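Local coordinates for protein - conserved hypothetical (Bacillus anthracis, PDB 4LES) that is of unknown function, a conserved hypothetical protein built largely of antiparallel beta strands, at residues P133-Y145 / G191-E203. Sequence-based numbering, arbitrary orientation.
Sequences PSVDLVDENDNAY and GKWYVVVNNEYKE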
loop_
_atom_site.group_PDB
_atom_site.type_symbol
_atom_site.label_atom_id
_atom_site.label_comp_id
_atom_site.label_asym_id
_atom_site.label_seq_id
_atom_site.Cartn_x
_atom_site.Cartn_y
_atom_site.Cartn_z
ATOM N N PRO A 133 2.583 -7.209 -9.702
ATOM C CA PRO A 133 3.822 -6.484 -9.524
ATOM C C PRO A 133 4.044 -5.971 -8.111
ATOM O O PRO A 133 3.102 -5.637 -7.412
ATOM C CB PRO A 133 3.669 -5.298 -10.478
ATOM C CG PRO A 133 2.739 -5.774 -11.536
ATOM C CD PRO A 133 1.771 -6.655 -10.800
ATOM N N SER A 134 5.307 -5.880 -7.724
ATOM C CA SER A 134 5.677 -5.320 -6.446
ATOM C C SER A 134 5.331 -3.820 -6.375
ATOM O O SER A 134 5.440 -3.081 -7.369
ATOM C CB SER A 134 7.186 -5.451 -6.266
ATOM O OG SER A 134 7.861 -4.735 -7.297
ATOM N N VAL A 135 4.899 -3.383 -5.204
ATOM C CA VAL A 135 4.631 -1.973 -4.937
ATOM C C VAL A 135 5.332 -1.745 -3.613
ATOM O O VAL A 135 4.920 -2.298 -2.606
ATOM C CB VAL A 135 3.118 -1.657 -4.815
ATOM C CG1 VAL A 135 2.913 -0.195 -4.447
ATOM C CG2 VAL A 135 2.368 -1.982 -6.108
ATOM N N ASP A 136 6.403 -0.954 -3.614
ATOM C CA ASP A 136 7.166 -0.711 -2.398
ATOM C C ASP A 136 7.354 0.752 -2.050
ATOM O O ASP A 136 7.491 1.594 -2.917
ATOM C CB ASP A 136 8.550 -1.281 -2.540
ATOM C CG ASP A 136 8.550 -2.779 -2.725
ATOM O OD1 ASP A 136 7.837 -3.498 -1.997
ATOM O OD2 ASP A 136 9.271 -3.212 -3.607
ATOM N N LEU A 137 7.355 1.003 -0.748
ATOM C CA LEU A 137 7.638 2.284 -0.190
ATOM C C LEU A 137 9.144 2.356 -0.127
ATOM O O LEU A 137 9.784 1.452 0.428
ATOM C CB LEU A 137 7.059 2.402 1.205
ATOM C CG LEU A 137 7.394 3.701 1.914
ATOM C CD1 LEU A 137 6.635 4.862 1.267
ATOM C CD2 LEU A 137 7.048 3.564 3.381
ATOM N N VAL A 138 9.716 3.427 -0.672
ATOM C CA VAL A 138 11.176 3.574 -0.722
ATOM C C VAL A 138 11.591 4.953 -0.270
ATOM O O VAL A 138 10.921 5.949 -0.602
ATOM C CB VAL A 138 11.705 3.343 -2.137
ATOM C CG1 VAL A 138 13.232 3.374 -2.168
ATOM C CG2 VAL A 138 11.211 2.010 -2.663
ATOM N N ASP A 139 12.676 5.015 0.508
ATOM C CA ASP A 139 13.166 6.304 1.022
ATOM C C ASP A 139 14.236 6.878 0.109
ATOM O O ASP A 139 14.531 6.297 -0.919
ATOM C CB ASP A 139 13.644 6.179 2.478
ATOM C CG ASP A 139 14.848 5.266 2.658
ATOM O OD1 ASP A 139 15.651 5.058 1.724
ATOM O OD2 ASP A 139 15.007 4.778 3.789
ATOM N N GLU A 140 14.811 8.022 0.472
ATOM C CA GLU A 140 15.846 8.653 -0.361
ATOM C C GLU A 140 17.182 7.862 -0.351
ATOM O O GLU A 140 18.021 8.065 -1.209
ATOM C CB GLU A 140 16.042 10.133 0.028
ATOM C CG GLU A 140 16.530 10.347 1.453
ATOM C CD GLU A 140 16.299 11.761 1.990
ATOM O OE1 GLU A 140 15.590 12.569 1.349
ATOM O OE2 GLU A 140 16.819 12.061 3.085
ATOM N N ASN A 141 17.356 6.951 0.604
ATOM C CA ASN A 141 18.557 6.111 0.661
ATOM C C ASN A 141 18.355 4.767 -0.032
ATOM O O ASN A 141 19.165 3.863 0.120
ATOM C CB ASN A 141 18.941 5.876 2.103
ATOM C CG ASN A 141 19.230 7.155 2.822
ATOM O OD1 ASN A 141 18.685 7.416 3.893
ATOM N ND2 ASN A 141 20.049 7.992 2.210
ATOM N N ASP A 142 17.251 4.644 -0.773
ATOM C CA ASP A 142 16.908 3.443 -1.532
ATOM C C ASP A 142 16.590 2.204 -0.698
ATOM O O ASP A 142 16.685 1.080 -1.179
ATOM C CB ASP A 142 17.943 3.161 -2.631
ATOM C CG ASP A 142 17.813 4.130 -3.802
ATOM O OD1 ASP A 142 16.736 4.149 -4.444
ATOM O OD2 ASP A 142 18.782 4.859 -4.091
ATOM N N ASN A 143 16.197 2.404 0.549
ATOM C CA ASN A 143 15.735 1.288 1.339
ATOM C C ASN A 143 14.290 1.092 0.928
ATOM O O ASN A 143 13.516 2.053 0.905
ATOM C CB ASN A 143 15.806 1.581 2.816
ATOM C CG ASN A 143 17.217 1.754 3.300
ATOM O OD1 ASN A 143 18.052 0.852 3.173
ATOM N ND2 ASN A 143 17.493 2.911 3.876
ATOM N N ALA A 144 13.959 -0.137 0.548
ATOM C CA ALA A 144 12.620 -0.509 0.179
ATOM C C ALA A 144 12.073 -1.227 1.404
ATOM O O ALA A 144 12.769 -2.044 1.991
ATOM C CB ALA A 144 12.664 -1.418 -1.028
ATOM N N TYR A 145 10.851 -0.916 1.815
ATOM C CA TYR A 145 10.288 -1.524 3.015
ATOM C C TYR A 145 9.357 -2.696 2.740
ATOM O O TYR A 145 8.734 -2.790 1.671
ATOM C CB TYR A 145 9.617 -0.453 3.884
ATOM C CG TYR A 145 10.640 0.530 4.374
ATOM C CD1 TYR A 145 11.078 1.564 3.556
ATOM C CD2 TYR A 145 11.214 0.397 5.631
ATOM C CE1 TYR A 145 12.042 2.448 3.973
ATOM C CE2 TYR A 145 12.192 1.277 6.060
ATOM C CZ TYR A 145 12.600 2.300 5.226
ATOM O OH TYR A 145 13.564 3.194 5.646
ATOM N N GLY A 191 12.262 13.407 5.314
ATOM C CA GLY A 191 12.910 12.956 4.091
ATOM C C GLY A 191 12.029 12.900 2.866
ATOM O O GLY A 191 10.813 13.152 2.932
ATOM N N LYS A 192 12.667 12.587 1.737
ATOM C CA LYS A 192 11.975 12.348 0.475
ATOM C C LYS A 192 11.580 10.863 0.413
ATOM O O LYS A 192 12.357 9.973 0.809
ATOM C CB LYS A 192 12.849 12.719 -0.702
ATOM C CG LYS A 192 13.195 14.200 -0.699
ATOM C CD LYS A 192 14.055 14.599 -1.874
ATOM C CE LYS A 192 14.337 16.090 -1.791
ATOM N NZ LYS A 192 15.302 16.528 -2.831
ATOM N N TRP A 193 10.366 10.607 -0.063
ATOM C CA TRP A 193 9.832 9.262 -0.149
ATOM C C TRP A 193 9.210 9.013 -1.506
ATOM O O TRP A 193 8.794 9.935 -2.209
ATOM C CB TRP A 193 8.858 8.998 1.013
ATOM C CG TRP A 193 9.582 8.964 2.324
ATOM C CD1 TRP A 193 10.038 10.043 3.035
ATOM C CD2 TRP A 193 9.975 7.801 3.064
ATOM N NE1 TRP A 193 10.687 9.621 4.174
ATOM C CE2 TRP A 193 10.662 8.252 4.218
ATOM C CE3 TRP A 193 9.803 6.424 2.872
ATOM C CZ2 TRP A 193 11.186 7.375 5.178
ATOM C CZ3 TRP A 193 10.326 5.544 3.827
ATOM C CH2 TRP A 193 11.007 6.029 4.970
ATOM N N TYR A 194 9.181 7.741 -1.873
ATOM C CA TYR A 194 8.723 7.331 -3.174
ATOM C C TYR A 194 7.951 6.037 -3.106
ATOM O O TYR A 194 8.038 5.275 -2.123
ATOM C CB TYR A 194 9.951 7.064 -4.076
ATOM C CG TYR A 194 10.958 8.182 -4.115
ATOM C CD1 TYR A 194 11.894 8.325 -3.107
ATOM C CD2 TYR A 194 10.971 9.105 -5.165
ATOM C CE1 TYR A 194 12.826 9.370 -3.126
ATOM C CE2 TYR A 194 11.909 10.141 -5.208
ATOM C CZ TYR A 194 12.827 10.269 -4.182
ATOM O OH TYR A 194 13.740 11.281 -4.194
ATOM N N VAL A 195 7.176 5.793 -4.150
ATOM C CA VAL A 195 6.530 4.494 -4.328
ATOM C C VAL A 195 7.128 3.906 -5.612
ATOM O O VAL A 195 7.122 4.566 -6.660
ATOM C CB VAL A 195 5.006 4.566 -4.414
ATOM C CG1 VAL A 195 4.458 3.194 -4.766
ATOM C CG2 VAL A 195 4.422 5.033 -3.075
ATOM N N VAL A 196 7.701 2.701 -5.507
ATOM C CA VAL A 196 8.301 2.034 -6.666
ATOM C C VAL A 196 7.417 0.865 -7.106
ATOM O O VAL A 196 7.069 -0.026 -6.309
ATOM C CB VAL A 196 9.757 1.565 -6.404
ATOM C CG1 VAL A 196 10.297 0.776 -7.585
ATOM C CG2 VAL A 196 10.642 2.773 -6.121
ATOM N N VAL A 197 7.055 0.885 -8.383
ATOM C CA VAL A 197 6.186 -0.122 -8.936
ATOM C C VAL A 197 6.927 -1.018 -9.942
ATOM O O VAL A 197 7.508 -0.547 -10.940
ATOM C CB VAL A 197 4.941 0.516 -9.578
ATOM C CG1 VAL A 197 4.079 -0.539 -10.254
ATOM C CG2 VAL A 197 4.117 1.255 -8.516
ATOM N N ASN A 198 6.919 -2.304 -9.618
ATOM C CA ASN A 198 7.505 -3.355 -10.433
ATOM C C ASN A 198 8.973 -3.113 -10.694
ATOM O O ASN A 198 9.471 -3.524 -11.718
ATOM C CB ASN A 198 6.774 -3.406 -11.772
ATOM C CG ASN A 198 7.008 -4.712 -12.491
ATOM O OD1 ASN A 198 7.057 -5.768 -11.868
ATOM N ND2 ASN A 198 7.163 -4.647 -13.793
ATOM N N ASN A 199 9.639 -2.424 -9.769
ATOM C CA ASN A 199 11.024 -1.977 -9.925
ATOM C C ASN A 199 11.219 -1.295 -11.269
ATOM O O ASN A 199 12.282 -1.348 -11.839
ATOM C CB ASN A 199 11.980 -3.158 -9.750
ATOM C CG ASN A 199 12.050 -3.616 -8.312
ATOM O OD1 ASN A 199 12.433 -2.845 -7.424
ATOM N ND2 ASN A 199 11.680 -4.866 -8.065
ATOM N N GLU A 200 10.172 -0.650 -11.750
ATOM C CA GLU A 200 10.133 -0.069 -13.086
ATOM C C GLU A 200 9.717 1.402 -13.089
ATOM O O GLU A 200 10.124 2.151 -13.967
ATOM C CB GLU A 200 9.116 -0.884 -13.883
ATOM C CG GLU A 200 9.059 -0.619 -15.363
ATOM C CD GLU A 200 8.077 -1.535 -16.069
ATOM O OE1 GLU A 200 8.030 -1.487 -17.301
ATOM O OE2 GLU A 200 7.351 -2.307 -15.418
ATOM N N TYR A 201 8.879 1.808 -12.128
ATOM C CA TYR A 201 8.439 3.176 -12.022
ATOM C C TYR A 201 8.761 3.651 -10.624
ATOM O O TYR A 201 8.640 2.885 -9.655
ATOM C CB TYR A 201 6.924 3.280 -12.195
ATOM C CG TYR A 201 6.396 2.754 -13.495
ATOM C CD1 TYR A 201 5.993 1.431 -13.614
ATOM C CD2 TYR A 201 6.262 3.591 -14.600
ATOM C CE1 TYR A 201 5.497 0.943 -14.807
ATOM C CE2 TYR A 201 5.746 3.116 -15.792
ATOM C CZ TYR A 201 5.364 1.782 -15.889
ATOM O OH TYR A 201 4.875 1.289 -17.083
ATOM N N LYS A 202 9.146 4.918 -10.512
ATOM C CA LYS A 202 9.471 5.528 -9.231
ATOM C C LYS A 202 8.677 6.813 -9.171
ATOM O O LYS A 202 8.883 7.717 -9.950
ATOM C CB LYS A 202 10.967 5.781 -9.119
ATOM C CG LYS A 202 11.435 6.239 -7.750
ATOM C CD LYS A 202 12.959 6.249 -7.706
ATOM C CE LYS A 202 13.459 6.371 -6.279
ATOM N NZ LYS A 202 14.942 6.303 -6.157
ATOM N N GLU A 203 7.721 6.865 -8.271
ATOM C CA GLU A 203 6.859 8.040 -8.129
ATOM C C GLU A 203 7.177 8.698 -6.796
ATOM O O GLU A 203 7.028 8.058 -5.751
ATOM C CB GLU A 203 5.423 7.513 -8.161
ATOM C CG GLU A 203 4.342 8.489 -7.871
ATOM C CD GLU A 203 4.234 9.530 -8.941
ATOM O OE1 GLU A 203 4.738 9.280 -10.079
ATOM O OE2 GLU A 203 3.626 10.577 -8.624
HETATM O O HOH W 1 8.705 -2.304 -6.882
HETATM O O HOH W 2 7.423 -7.013 -9.443
HETATM O O HOH W 3 10.779 -1.922 -5.035
#
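W193 lies under D139 and against L137 and Y145, at one end of an antiparallel ladder between strands 135-139 and 193-197. Strand 135-139 forms one edge of a three-stranded sheet completed by strand 201-204. D136 with V196 and V138 with Y194 are hydrogen-bonded pairs, and N198 N adds a nearly straight 2.8 Å bond to S134 O.

The packed face carries V135, L137, V195, V197 and W193; V135 and V195 touch strand 83-96 while L137 and W193 touch strand 174-184, consistent with the small sheet packing on the larger. V135 CG1 meets V195 CG1 at 3.7 Å, and L137 CG, anti to its backbone nitrogen (chi1 176°), approaches W193 CE3. D139 CB sits over the six-membered ring of W193 as a CH-pi contact, 3.6 Å from its centroid. Y145 comes in at about a right angle to the W193 side chain, CE1 3.5 Å from W193 CZ3, its ring inclined by 35° to the same six-membered ring. W193 NE1 is hydrogen-bonded to K187 O.

The other face is looser and wetter. V138 CG2 touches V196 CG2, but K202 NZ makes only a weak salt bridge to D142 OD1, at 3.3 Å, and a water links S134 OG, V196 O and N199 N. At the W193 end the exposed E140 extends and its OE1 accepts K192 N, met 60° out of the carboxylate plane. The buried carboxylate of D139 instead ties down the residues after the 139-142 turn: OD1 accepts N143 N, and OD2 both Y145 OH, at 2.8 Å, and N143 ND2, through the syn lone pair at 3.1 Å.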